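Local coordinates for protein probable TonB-dependent siderophore receptor PiuA (Acinetobacter baumannii, PDB 5FP1) that probably binds iron-chelating siderophores at the outer membrane as a TonB-dependent receptor, the initial step in taking up iron from the environment, at residues 115-120 with 137-142; 682-687 with 708-713. All blocks are in the same frame, centred on the assembly; numbering follows the deposited sequence.

Interaction 1 (115-120 with 137-142); sequences EQVEVT and INMISK
I140 and Q116 sit side by side as a hydrogen-bonded pair in the plug domain of this TonB-dependent receptor, where 115-120 and 137-142 are antiparallel neighbours in a mixed sheet. The I140 side chain is the main bump. Its CG1 lies beside Q116 CG at 3.7 Å, the two chains running the same way off the sheet. This CG1 stands anti to the carbonyl carbon (chi1 -54°), and a second bend at chi2 (-56°) brings CD1 over toward the carboxylate of E118. A hollow for this branch is formed between Q116 CG and the flat end of E118, whose OE2 is 3.9 Å from I140 CG1. That carboxylate is held by several bonds: Q116 NE2 donates to the anti lone pair of E118 OE2 at 2.9 Å, with the oxygen in the Q116 amide plane, while S28 and the backbone N of A29 bind from the N-terminal loop. On the other face V117 CG1 meets I137 CG2 at 3.8 Å, and M139 CG lies a little farther off along the same strand; I87 and P85 pack against I137. Where the chain turns a corner at E115, the aliphatic part of K142 passes almost at right angles to the glutamate chain, while K142 NZ goes to F112 O. N138 OD1 takes the backbone N of G100. One water closes the polar end: it donates to E118 OE1 at 2.8 Å and accepts from N138 ND2 at 3.0 Å.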
loop_
_atom_site.group_PDB
_atom_site.type_symbol
_atom_site.label_atom_id
_atom_site.label_comp_id
_atom_site.label_asym_id
_atom_site.label_seq_id
_atom_site.Cartn_x
_atom_site.Cartn_y
_atom_site.Cartn_z
ATOM N N GLU A 115 4.260 8.440 -11.630
ATOM C CA GLU A 115 5.667 8.722 -11.961
ATOM C C GLU A 115 6.628 7.830 -11.153
ATOM O O GLU A 115 7.503 7.157 -11.695
ATOM C CB GLU A 115 5.928 10.205 -11.623
ATOM C CG GLU A 115 7.333 10.706 -11.941
ATOM C CD GLU A 115 7.561 10.946 -13.439
ATOM O OE1 GLU A 115 6.594 10.965 -14.232
ATOM O OE2 GLU A 115 8.723 11.112 -13.824
ATOM N N GLN A 116 6.452 7.832 -9.829
ATOM C CA GLN A 116 7.270 7.024 -8.920
ATOM C C GLN A 116 6.522 6.796 -7.620
ATOM O O GLN A 116 5.537 7.454 -7.367
ATOM C CB GLN A 116 8.622 7.701 -8.619
ATOM C CG GLN A 116 8.514 9.003 -7.870
ATOM C CD GLN A 116 9.730 9.899 -8.046
ATOM O OE1 GLN A 116 10.353 9.910 -9.100
ATOM N NE2 GLN A 116 10.033 10.685 -7.033
ATOM N N VAL A 117 6.986 5.836 -6.818
ATOM C CA VAL A 117 6.358 5.545 -5.541
ATOM C C VAL A 117 7.436 5.734 -4.464
ATOM O O VAL A 117 8.521 5.178 -4.563
ATOM C CB VAL A 117 5.855 4.088 -5.464
ATOM C CG1 VAL A 117 5.144 3.865 -4.138
ATOM C CG2 VAL A 117 4.925 3.770 -6.619
ATOM N N GLU A 118 7.137 6.537 -3.459
ATOM C CA GLU A 118 8.076 6.804 -2.393
ATOM C C GLU A 118 7.631 6.120 -1.122
ATOM O O GLU A 118 6.525 6.410 -0.580
ATOM C CB GLU A 118 8.208 8.310 -2.182
ATOM C CG GLU A 118 8.641 9.040 -3.444
ATOM C CD GLU A 118 9.003 10.492 -3.217
ATOM O OE1 GLU A 118 8.914 10.997 -2.061
ATOM O OE2 GLU A 118 9.378 11.123 -4.219
ATOM N N VAL A 119 8.478 5.217 -0.631
ATOM C CA VAL A 119 8.187 4.486 0.605
ATOM C C VAL A 119 9.028 5.035 1.754
ATOM O O VAL A 119 10.262 4.859 1.787
ATOM C CB VAL A 119 8.463 3.002 0.436
ATOM C CG1 VAL A 119 8.033 2.223 1.665
ATOM C CG2 VAL A 119 7.742 2.455 -0.806
ATOM N N THR A 120 8.363 5.677 2.704
ATOM C CA THR A 120 9.014 6.134 3.905
ATOM C C THR A 120 9.008 4.962 4.847
ATOM O O THR A 120 7.957 4.346 5.085
ATOM C CB THR A 120 8.290 7.341 4.521
ATOM O OG1 THR A 120 8.381 8.441 3.611
ATOM C CG2 THR A 120 8.917 7.732 5.838
ATOM N N ILE A 137 3.378 5.216 2.366
ATOM C CA ILE A 137 3.579 5.151 0.941
ATOM C C ILE A 137 2.954 6.375 0.300
ATOM O O ILE A 137 1.821 6.743 0.620
ATOM C CB ILE A 137 2.914 3.886 0.396
ATOM C CG1 ILE A 137 3.689 2.675 0.935
ATOM C CG2 ILE A 137 2.888 3.914 -1.126
ATOM C CD1 ILE A 137 2.959 1.371 0.796
ATOM N N ASN A 138 3.693 6.976 -0.623
ATOM C CA ASN A 138 3.252 8.196 -1.291
ATOM C C ASN A 138 3.439 8.005 -2.780
ATOM O O ASN A 138 4.566 7.808 -3.255
ATOM C CB ASN A 138 4.069 9.391 -0.778
ATOM C CG ASN A 138 3.583 10.721 -1.338
ATOM O OD1 ASN A 138 2.462 10.833 -1.888
ATOM N ND2 ASN A 138 4.439 11.738 -1.244
ATOM N N MET A 139 2.340 7.954 -3.519
ATOM C CA MET A 139 2.400 7.772 -4.959
ATOM C C MET A 139 2.443 9.158 -5.630
ATOM O O MET A 139 1.604 10.013 -5.363
ATOM C CB MET A 139 1.224 6.907 -5.440
ATOM C CG MET A 139 1.321 5.444 -4.926
ATOM S SD MET A 139 -0.204 4.621 -5.339
ATOM C CE MET A 139 0.188 4.173 -7.001
ATOM N N ILE A 140 3.441 9.369 -6.478
ATOM C CA ILE A 140 3.698 10.672 -7.107
ATOM C C ILE A 140 3.107 10.605 -8.517
ATOM O O ILE A 140 3.435 9.713 -9.264
ATOM C CB ILE A 140 5.210 10.938 -7.258
ATOM C CG1 ILE A 140 5.928 10.778 -5.912
ATOM C CG2 ILE A 140 5.490 12.308 -7.868
ATOM C CD1 ILE A 140 5.391 11.646 -4.813
ATOM N N SER A 141 2.222 11.534 -8.848
ATOM C CA SER A 141 1.445 11.465 -10.081
ATOM C C SER A 141 2.184 12.153 -11.210
ATOM O O SER A 141 2.915 13.130 -10.991
ATOM C CB SER A 141 0.105 12.177 -9.911
ATOM O OG SER A 141 -0.627 11.638 -8.843
ATOM N N LYS A 142 1.973 11.644 -12.408
ATOM C CA LYS A 142 2.360 12.337 -13.627
ATOM C C LYS A 142 1.458 13.543 -13.792
ATOM O O LYS A 142 0.250 13.408 -13.812
ATOM C CB LYS A 142 2.147 11.423 -14.818
ATOM C CG LYS A 142 3.109 10.246 -14.855
ATOM C CD LYS A 142 2.646 9.197 -15.856
ATOM C CE LYS A 142 3.738 8.165 -16.050
ATOM N NZ LYS A 142 3.192 6.882 -16.553
HETATM O O HOH W 1 7.020 10.940 0.027
#

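Interaction 2 (682-687 with 708-713)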
loop_
_atom_site.group_PDB
_atom_site.type_symbol
_atom_site.label_atom_id
_atom_site.label_comp_id
_atom_site.label_asym_id
_atom_site.label_seq_id
_atom_site.Cartn_x
_atom_site.Cartn_y
_atom_site.Cartn_z
ATOM N N LEU A 682 9.600 -7.448 -24.005
ATOM C CA LEU A 682 9.118 -8.718 -23.532
ATOM C C LEU A 682 9.434 -8.839 -22.051
ATOM O O LEU A 682 10.584 -8.698 -21.628
ATOM C CB LEU A 682 9.837 -9.862 -24.265
ATOM C CG LEU A 682 9.489 -11.263 -23.799
ATOM C CD1 LEU A 682 8.007 -11.510 -23.991
ATOM C CD2 LEU A 682 10.324 -12.300 -24.541
ATOM N N ASN A 683 8.404 -9.136 -21.271
ATOM C CA ASN A 683 8.573 -9.437 -19.850
ATOM C C ASN A 683 8.106 -10.852 -19.554
ATOM O O ASN A 683 7.036 -11.254 -19.975
ATOM C CB ASN A 683 7.743 -8.442 -19.012
ATOM C CG ASN A 683 8.419 -7.094 -18.862
ATOM O OD1 ASN A 683 8.228 -6.187 -19.685
ATOM N ND2 ASN A 683 9.191 -6.944 -17.792
ATOM N N ILE A 684 8.931 -11.604 -18.838
ATOM C CA ILE A 684 8.543 -12.890 -18.341
ATOM C C ILE A 684 8.536 -12.804 -16.813
ATOM O O ILE A 684 9.557 -12.539 -16.180
ATOM C CB ILE A 684 9.471 -14.009 -18.836
ATOM C CG1 ILE A 684 9.420 -14.060 -20.370
ATOM C CG2 ILE A 684 9.028 -15.347 -18.259
ATOM C CD1 ILE A 684 10.383 -15.065 -20.958
ATOM N N ASN A 685 7.359 -13.020 -16.245
ATOM C CA ASN A 685 7.143 -12.850 -14.810
ATOM C C ASN A 685 7.009 -14.185 -14.116
ATOM O O ASN A 685 6.357 -15.100 -14.631
ATOM C CB ASN A 685 5.888 -12.018 -14.606
ATOM C CG ASN A 685 5.972 -10.687 -15.323
ATOM O OD1 ASN A 685 6.913 -9.931 -15.119
ATOM N ND2 ASN A 685 5.021 -10.418 -16.198
ATOM N N ASN A 686 7.613 -14.291 -12.937
ATOM C CA ASN A 686 7.636 -15.546 -12.182
ATOM C C ASN A 686 8.093 -16.647 -13.126
ATOM O O ASN A 686 7.396 -17.630 -13.398
ATOM C CB ASN A 686 6.273 -15.867 -11.567
ATOM C CG ASN A 686 6.329 -17.031 -10.606
ATOM O OD1 ASN A 686 7.396 -17.569 -10.306
ATOM N ND2 ASN A 686 5.162 -17.404 -10.071
ATOM N N LEU A 687 9.323 -16.459 -13.559
ATOM C CA LEU A 687 9.990 -17.219 -14.599
ATOM C C LEU A 687 10.075 -18.702 -14.282
ATOM O O LEU A 687 9.999 -19.538 -15.173
ATOM C CB LEU A 687 11.398 -16.614 -14.702
ATOM C CG LEU A 687 12.370 -16.822 -15.826
ATOM C CD1 LEU A 687 11.737 -16.441 -17.149
ATOM C CD2 LEU A 687 13.571 -15.939 -15.529
ATOM N N ARG A 708 3.473 -18.173 -13.625
ATOM C CA ARG A 708 4.287 -17.620 -14.714
ATOM C C ARG A 708 3.429 -16.930 -15.761
ATOM O O ARG A 708 2.350 -17.404 -16.133
ATOM C CB ARG A 708 5.108 -18.740 -15.380
ATOM C CG ARG A 708 6.044 -18.241 -16.480
ATOM C CD ARG A 708 7.159 -19.229 -16.722
ATOM N NE ARG A 708 6.643 -20.504 -17.183
ATOM C CZ ARG A 708 7.245 -21.674 -16.990
ATOM N NH1 ARG A 708 8.397 -21.759 -16.324
ATOM N NH2 ARG A 708 6.678 -22.772 -17.458
ATOM N N SER A 709 3.900 -15.797 -16.260
ATOM C CA SER A 709 3.223 -15.123 -17.350
ATOM C C SER A 709 4.267 -14.475 -18.265
ATOM O O SER A 709 5.417 -14.337 -17.885
ATOM C CB SER A 709 2.261 -14.047 -16.837
ATOM O OG SER A 709 2.978 -12.973 -16.241
ATOM N N ALA A 710 3.840 -14.099 -19.456
ATOM C CA ALA A 710 4.668 -13.327 -20.369
ATOM C C ALA A 710 3.836 -12.205 -20.920
ATOM O O ALA A 710 2.657 -12.372 -21.204
ATOM C CB ALA A 710 5.163 -14.208 -21.523
ATOM N N VAL A 711 4.474 -11.059 -21.118
ATOM C CA VAL A 711 3.837 -9.928 -21.753
ATOM C C VAL A 711 4.733 -9.382 -22.855
ATOM O O VAL A 711 5.943 -9.241 -22.659
ATOM C CB VAL A 711 3.586 -8.809 -20.738
ATOM C CG1 VAL A 711 3.014 -7.588 -21.424
ATOM C CG2 VAL A 711 2.621 -9.304 -19.653
ATOM N N LEU A 712 4.134 -9.056 -23.990
ATOM C CA LEU A 712 4.876 -8.431 -25.085
ATOM C C LEU A 712 4.251 -7.108 -25.397
ATOM O O LEU A 712 3.044 -7.021 -25.634
ATOM C CB LEU A 712 4.861 -9.314 -26.339
ATOM C CG LEU A 712 5.652 -8.743 -27.527
ATOM C CD1 LEU A 712 7.130 -8.759 -27.175
ATOM C CD2 LEU A 712 5.386 -9.570 -28.779
ATOM N N ALA A 713 5.080 -6.061 -25.415
ATOM C CA ALA A 713 4.591 -4.718 -25.628
ATOM C C ALA A 713 5.325 -4.010 -26.766
ATOM O O ALA A 713 6.533 -4.139 -26.917
ATOM C CB ALA A 713 4.763 -3.891 -24.367
#
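L687 O lies at the edge of the R708 guanidinium: R708 NH1 donates to L687 O at 3.0 Å, and the oxygen lies only 1° out of the guanidinium plane, although the donor is tilted from the carbonyl plane. A bend at chi3 (62°) folds the arginine back to this oxygen, with CD also close to it and CB resting on N686 O. The amide of N685 is likewise used at its edge. Its ND2 points in plane at S709 OG, a long bond of 3.3 Å but nearly straight, running beside the backbone pair of the same two residues. S709 OG sits between its own N and carbonyl carbon (chi1 68°), which turns it toward that amide. On the other face of the strands, L682 CD1 lies against V711 O at 3.3 Å; the apolar patch there is L712 CD1 on L682 CB, with I684 CG1 near A710 CB. N683 and V711 face inward against K56 of the plug. The pairing is a piece of the antiparallel beta-barrel: 678-685 pairs with 659-673 on its far side; on its own far edge the last strand, 709-717, pairs with the first barrel strand, 149-157, and that seam closes the barrel.

Both contacts are antiparallel strand pairs, but they hold different parts of the receptor: interaction 1 lies within the plug and interaction 2 within the barrel wall around it. Their centres are about 24 Å apart and the nearest atoms about 13 Å, so they do not touch. Interaction 1 is the buried one, its centre about 11 Å from that of the chain, with V117, V119, I137 and M139 on one face, and on the other I140 among a carboxylate, amides and a water. Interaction 2 is partly buried, its centre about 23 Å out; its leucines, isoleucine and alanine are consistent with a face toward the membrane, while N683, N685 and S709, with V711, lie on the opposite face.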